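Side-chain contacts in tegumental protein 20.8 kDa (Clonorchis sinensis, PDB 5X2D), which probably binds calcium as a tegumental-allergen-like protein, of which this chain is the dynein-light-chain-like domain: residues S2-I7 and K21-T26; E44-F49 and R86-W91. All blocks are in the same frame, centred on the assembly; numbering follows the deposited sequence.

Overall arrangement
From the N terminus, interaction 1 brings the lead-in to strand 7-13 back against helix 16-29, closing a loop of 13 residues that holds the rest of that strand and the start of the helix. Interaction 2 opens later, on helix 36-54, and closes a loop of 36 residues at strand 87-92. The two loops therefore lie in series, neither nested nor crossed. In space, however, their centres are 13 Å apart and the contacts touch: Ile22 CG2 lies 4.0 Å from Phe90 CE1. Together they tie both helices to the antiparallel sheet, one near strand 7-13, one of its outermost strands, the other at the inner strand 87-92.

Interaction 1. Residues S2-I7 and K21-T26; sequences SLPPEI and KIARET
Ala23 is the point where Leu3, Pro4 and Ile7 converge, and the contact fastens the N-terminal arm of this dynein-light-chain-like α+β domain to helix 16-29. The Ala23 methyl, CB, points at the arm and makes all three apolar contacts across the two segments. The largest share on the arm side belongs to Ile7, the buried residue where the arm passes toward strand 7-13; its CD1 approaches Ala23 CB at 3.3 Å, a value to be read with caution at 2.6 Å resolution. The Ile7 torsions explain the reach: CG1 stands beside the backbone N (chi1 -82°) and CD1 continues outward in a nearly extended chain (chi2 155°). Pro4 meets the same methyl with the ring carbon next to its nitrogen, CD lying 4.0 Å from Ala23 CB. Leu3 adds one branch, CD2, at 4.1 Å from Ala23 CB. The three arm carbons form a triangle with Ala23 CB set over it. The backbones are nearest at Leu3 CA and Ala23 CA, 7.3 Å apart. Beyond this patch Pro4 and Ile7 also touch Ile27, one turn further along the helix, while Ile7 reaches Phe81 of strand 78-83. On the helix itself, Thr26 OG1 hydrogen-bonds to Ile22 O at 2.6 Å, and Thr26 N reaches that oxygen from the opposite face of the carbonyl plane.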
loop_
_atom_site.group_PDB
_atom_site.type_symbol
_atom_site.label_atom_id
_atom_site.label_comp_id
_atom_site.label_asym_id
_atom_site.label_seq_id
_atom_site.Cartn_x
_atom_site.Cartn_y
_atom_site.Cartn_z
ATOM N N SER A 2 14.549 -3.872 22.690
ATOM C CA SER A 2 13.894 -4.636 21.630
ATOM C C SER A 2 12.458 -4.172 21.376
ATOM O O SER A 2 11.930 -3.305 22.073
ATOM C CB SER A 2 13.874 -6.130 21.989
ATOM O OG SER A 2 13.309 -6.921 20.953
ATOM N N LEU A 3 11.838 -4.756 20.355
ATOM C CA LEU A 3 10.437 -4.484 20.031
ATOM C C LEU A 3 9.488 -5.286 20.904
ATOM O O LEU A 3 9.734 -6.457 21.184
ATOM C CB LEU A 3 10.135 -4.789 18.566
ATOM C CG LEU A 3 10.542 -3.732 17.549
ATOM C CD1 LEU A 3 10.053 -4.174 16.195
ATOM C CD2 LEU A 3 9.939 -2.388 17.926
ATOM N N PRO A 4 8.391 -4.656 21.329
ATOM C CA PRO A 4 7.370 -5.392 22.066
ATOM C C PRO A 4 6.959 -6.654 21.290
ATOM O O PRO A 4 7.081 -6.677 20.058
ATOM C CB PRO A 4 6.225 -4.376 22.162
ATOM C CG PRO A 4 6.892 -3.059 22.117
ATOM C CD PRO A 4 8.023 -3.241 21.145
ATOM N N PRO A 5 6.559 -7.719 22.006
ATOM C CA PRO A 5 6.177 -8.970 21.340
ATOM C C PRO A 5 4.920 -8.856 20.472
ATOM O O PRO A 5 4.796 -9.596 19.492
ATOM C CB PRO A 5 5.954 -9.932 22.508
ATOM C CG PRO A 5 5.766 -9.061 23.706
ATOM C CD PRO A 5 6.606 -7.860 23.471
ATOM N N GLU A 6 4.019 -7.936 20.811
ATOM C CA GLU A 6 2.805 -7.727 20.019
ATOM C C GLU A 6 3.133 -7.418 18.570
ATOM O O GLU A 6 2.428 -7.863 17.667
ATOM C CB GLU A 6 1.948 -6.578 20.575
ATOM C CG GLU A 6 1.724 -6.535 22.077
ATOM C CD GLU A 6 2.862 -5.878 22.821
ATOM O OE1 GLU A 6 4.021 -6.235 22.536
ATOM O OE2 GLU A 6 2.610 -4.979 23.653
ATOM N N ILE A 7 4.201 -6.651 18.356
ATOM C CA ILE A 7 4.594 -6.254 17.012
ATOM C C ILE A 7 5.365 -7.322 16.257
ATOM O O ILE A 7 6.425 -7.770 16.681
ATOM C CB ILE A 7 5.412 -4.957 17.062
ATOM C CG1 ILE A 7 4.447 -3.780 17.149
ATOM C CG2 ILE A 7 6.258 -4.788 15.807
ATOM C CD1 ILE A 7 5.029 -2.594 17.753
ATOM N N LYS A 21 10.137 3.528 18.347
ATOM C CA LYS A 21 9.317 4.678 18.739
ATOM C C LYS A 21 8.030 4.724 17.938
ATOM O O LYS A 21 7.045 5.328 18.374
ATOM C CB LYS A 21 10.026 6.033 18.546
ATOM C CG LYS A 21 11.541 6.092 18.506
ATOM C CD LYS A 21 11.969 7.578 18.526
ATOM C CE LYS A 21 13.381 7.828 18.011
ATOM N NZ LYS A 21 14.351 7.439 19.068
ATOM N N ILE A 22 8.022 4.052 16.793
ATOM C CA ILE A 22 6.784 3.807 16.080
ATOM C C ILE A 22 5.921 2.832 16.888
ATOM O O ILE A 22 4.697 2.999 16.947
ATOM C CB ILE A 22 7.064 3.315 14.659
ATOM C CG1 ILE A 22 7.314 4.531 13.752
ATOM C CG2 ILE A 22 5.915 2.468 14.140
ATOM C CD1 ILE A 22 7.963 4.225 12.408
ATOM N N ALA A 23 6.553 1.835 17.519
ATOM C CA ALA A 23 5.831 0.902 18.407
ATOM C C ALA A 23 5.118 1.665 19.516
ATOM O O ALA A 23 3.893 1.600 19.661
ATOM C CB ALA A 23 6.765 -0.105 19.015
ATOM N N ARG A 24 5.928 2.397 20.278
ATOM C CA ARG A 24 5.492 3.243 21.383
ATOM C C ARG A 24 4.289 4.143 21.084
ATOM O O ARG A 24 3.350 4.205 21.869
ATOM C CB ARG A 24 6.672 4.128 21.792
ATOM C CG ARG A 24 7.236 3.913 23.184
ATOM C CD ARG A 24 6.368 4.594 24.233
ATOM N NE ARG A 24 6.989 4.565 25.556
ATOM C CZ ARG A 24 6.536 5.235 26.612
ATOM N NH1 ARG A 24 5.440 5.975 26.512
ATOM N NH2 ARG A 24 7.168 5.147 27.774
ATOM N N GLU A 25 4.325 4.841 19.953
ATOM C CA GLU A 25 3.266 5.772 19.611
ATOM C C GLU A 25 2.019 5.034 19.122
ATOM O O GLU A 25 0.887 5.453 19.390
ATOM C CB GLU A 25 3.767 6.767 18.545
ATOM C CG GLU A 25 2.731 7.756 18.038
ATOM C CD GLU A 25 2.439 8.859 19.056
ATOM O OE1 GLU A 25 3.135 8.901 20.109
ATOM O OE2 GLU A 25 1.531 9.692 18.790
ATOM N N THR A 26 2.240 3.918 18.434
ATOM C CA THR A 26 1.158 3.151 17.810
ATOM C C THR A 26 0.304 2.285 18.749
ATOM O O THR A 26 -0.913 2.417 18.787
ATOM C CB THR A 26 1.740 2.205 16.756
ATOM O OG1 THR A 26 2.406 2.977 15.763
ATOM C CG2 THR A 26 0.668 1.364 16.103
#

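Interaction 2. Residues E44-F49 and R86-W91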
loop_
_atom_site.group_PDB
_atom_site.type_symbol
_atom_site.label_atom_id
_atom_site.label_comp_id
_atom_site.label_asym_id
_atom_site.label_seq_id
_atom_site.Cartn_x
_atom_site.Cartn_y
_atom_site.Cartn_z
ATOM N N GLU A 44 -3.716 9.468 9.897
ATOM C CA GLU A 44 -3.294 10.863 9.869
ATOM C C GLU A 44 -2.547 11.310 11.131
ATOM O O GLU A 44 -1.513 11.966 10.990
ATOM C CB GLU A 44 -4.498 11.791 9.605
ATOM C CG GLU A 44 -4.918 11.854 8.132
ATOM C CD GLU A 44 -3.884 12.546 7.243
ATOM O OE1 GLU A 44 -2.992 13.225 7.798
ATOM O OE2 GLU A 44 -3.944 12.413 5.991
ATOM N N ASN A 45 -2.977 10.936 12.342
ATOM C CA ASN A 45 -2.145 11.339 13.481
ATOM C C ASN A 45 -0.935 10.410 13.642
ATOM O O ASN A 45 -0.036 10.717 14.424
ATOM C CB ASN A 45 -2.890 11.417 14.839
ATOM C CG ASN A 45 -3.830 10.256 15.097
ATOM O OD1 ASN A 45 -5.019 10.324 14.832
ATOM N ND2 ASN A 45 -3.280 9.165 15.596
ATOM N N LEU A 46 -0.899 9.295 12.908
ATOM C CA LEU A 46 0.332 8.507 12.810
ATOM C C LEU A 46 1.329 9.155 11.841
ATOM O O LEU A 46 2.520 9.289 12.154
ATOM C CB LEU A 46 0.031 7.062 12.386
ATOM C CG LEU A 46 -0.521 6.113 13.463
ATOM C CD1 LEU A 46 -0.492 4.676 12.971
ATOM C CD2 LEU A 46 0.237 6.249 14.787
ATOM N N LYS A 47 0.835 9.538 10.663
ATOM C CA LYS A 47 1.619 10.305 9.705
ATOM C C LYS A 47 2.171 11.544 10.388
ATOM O O LYS A 47 3.367 11.832 10.330
ATOM C CB LYS A 47 0.784 10.732 8.488
ATOM C CG LYS A 47 1.571 11.545 7.452
ATOM C CD LYS A 47 0.771 12.751 6.922
ATOM C CE LYS A 47 1.044 13.046 5.445
ATOM N NZ LYS A 47 2.480 13.140 5.089
ATOM N N SER A 48 1.277 12.274 11.039
ATOM C CA SER A 48 1.646 13.530 11.659
ATOM C C SER A 48 2.622 13.298 12.806
ATOM O O SER A 48 3.359 14.212 13.180
ATOM C CB SER A 48 0.405 14.271 12.149
ATOM O OG SER A 48 0.775 15.467 12.803
ATOM N N PHE A 49 2.630 12.082 13.359
ATOM C CA PHE A 49 3.644 11.710 14.349
ATOM C C PHE A 49 5.022 11.547 13.731
ATOM O O PHE A 49 6.012 12.050 14.260
ATOM C CB PHE A 49 3.297 10.398 15.048
ATOM C CG PHE A 49 4.432 9.843 15.873
ATOM C CD1 PHE A 49 4.688 10.340 17.148
ATOM C CD2 PHE A 49 5.257 8.843 15.370
ATOM C CE1 PHE A 49 5.736 9.836 17.918
ATOM C CE2 PHE A 49 6.314 8.332 16.134
ATOM C CZ PHE A 49 6.553 8.831 17.407
ATOM N N ARG A 86 -3.603 -6.475 12.434
ATOM C CA ARG A 86 -3.864 -5.330 11.565
ATOM C C ARG A 86 -2.520 -4.747 11.158
ATOM O O ARG A 86 -1.740 -4.327 12.013
ATOM C CB ARG A 86 -4.728 -4.287 12.269
ATOM C CG ARG A 86 -5.834 -3.744 11.391
ATOM C CD ARG A 86 -6.980 -3.130 12.192
ATOM N NE ARG A 86 -6.563 -2.000 13.024
ATOM C CZ ARG A 86 -7.401 -1.255 13.748
ATOM N NH1 ARG A 86 -8.706 -1.505 13.730
ATOM N NH2 ARG A 86 -6.937 -0.250 14.483
ATOM N N ALA A 87 -2.234 -4.741 9.859
ATOM C CA ALA A 87 -0.912 -4.329 9.381
ATOM C C ALA A 87 -0.791 -2.828 9.255
ATOM O O ALA A 87 -1.747 -2.141 8.883
ATOM C CB ALA A 87 -0.590 -4.985 8.039
ATOM N N TYR A 88 0.415 -2.339 9.532
ATOM C CA TYR A 88 0.739 -0.929 9.435
ATOM C C TYR A 88 1.937 -0.741 8.519
ATOM O O TYR A 88 3.001 -1.320 8.747
ATOM C CB TYR A 88 1.016 -0.344 10.827
ATOM C CG TYR A 88 -0.197 -0.397 11.729
ATOM C CD1 TYR A 88 -0.480 -1.532 12.479
ATOM C CD2 TYR A 88 -1.090 0.675 11.795
ATOM C CE1 TYR A 88 -1.596 -1.590 13.289
ATOM C CE2 TYR A 88 -2.213 0.623 12.602
ATOM C CZ TYR A 88 -2.462 -0.514 13.348
ATOM O OH TYR A 88 -3.583 -0.582 14.155
ATOM N N LEU A 89 1.765 0.051 7.470
ATOM C CA LEU A 89 2.857 0.316 6.544
ATOM C C LEU A 89 3.321 1.775 6.647
ATOM O O LEU A 89 2.509 2.710 6.525
ATOM C CB LEU A 89 2.440 -0.008 5.098
ATOM C CG LEU A 89 2.331 -1.488 4.726
ATOM C CD1 LEU A 89 0.967 -1.987 5.091
ATOM C CD2 LEU A 89 2.617 -1.754 3.260
ATOM N N PHE A 90 4.615 1.972 6.886
ATOM C CA PHE A 90 5.180 3.318 6.884
ATOM C C PHE A 90 6.158 3.499 5.732
ATOM O O PHE A 90 7.007 2.631 5.486
ATOM C CB PHE A 90 5.870 3.632 8.212
ATOM C CG PHE A 90 4.917 3.724 9.375
ATOM C CD1 PHE A 90 4.329 2.566 9.910
ATOM C CD2 PHE A 90 4.584 4.958 9.925
ATOM C CE1 PHE A 90 3.447 2.640 10.988
ATOM C CE2 PHE A 90 3.699 5.045 11.000
ATOM C CZ PHE A 90 3.127 3.880 11.533
ATOM N N TRP A 91 6.006 4.624 5.030
ATOM C CA TRP A 91 6.926 5.076 3.992
ATOM C C TRP A 91 7.237 6.537 4.198
ATOM O O TRP A 91 6.339 7.364 4.109
ATOM C CB TRP A 91 6.329 4.966 2.587
ATOM C CG TRP A 91 6.035 3.622 2.057
ATOM C CD1 TRP A 91 6.925 2.624 1.802
ATOM C CD2 TRP A 91 4.751 3.136 1.644
ATOM N NE1 TRP A 91 6.274 1.534 1.277
ATOM C CE2 TRP A 91 4.938 1.821 1.171
ATOM C CE3 TRP A 91 3.463 3.683 1.637
ATOM C CZ2 TRP A 91 3.886 1.044 0.699
ATOM C CZ3 TRP A 91 2.425 2.911 1.168
ATOM C CH2 TRP A 91 2.646 1.608 0.700
#
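Leu46 sets one methyl, CD1, against two aromatic rings, those of Tyr88 and Phe90, and so joins helix 36-54 to the helix-facing side of the antiparallel sheet in the dynein-light-chain-like fold. The closer approach is to Phe90, whose CZ lies 4.0 Å from Leu46 CD1; the two side chains cross at about a right angle. On the other ring, Leu46 CD1 stands 4.2 Å from Tyr88 CD2. Both rings are met obliquely, and seen from Leu46 CD1 the directions to Phe90 CZ and Tyr88 CD2 are close to perpendicular, so the methyl occupies the corner between them. Tyr88 and Phe90 can share this partner because they are two residues apart on strand 87-92 and project from the same face. Leu46 has CG beside its own backbone N (chi1 -77°) and CD1 anti to CA (chi2 -168°), which extends that branch toward the strand.

In the next shell the strand is held from its two neighbours: Tyr88 and Phe90 pair through the backbone with Phe81 and Phe79, whereas Leu89 pairs with Met61 of strand 58-63. The Tyr88 and Phe81 rings also meet, with planes at about 20°. Further out, the Arg86 guanidinium donates to Ala33 O through NH1. The Tyr88 hydroxyl oxygen lies in the guanidinium plane at its edge, where two weak hydrogen bonds reach Tyr88 OH, from Arg86 NE at 3.5 Å and from Arg86 NH2 at 3.4 Å.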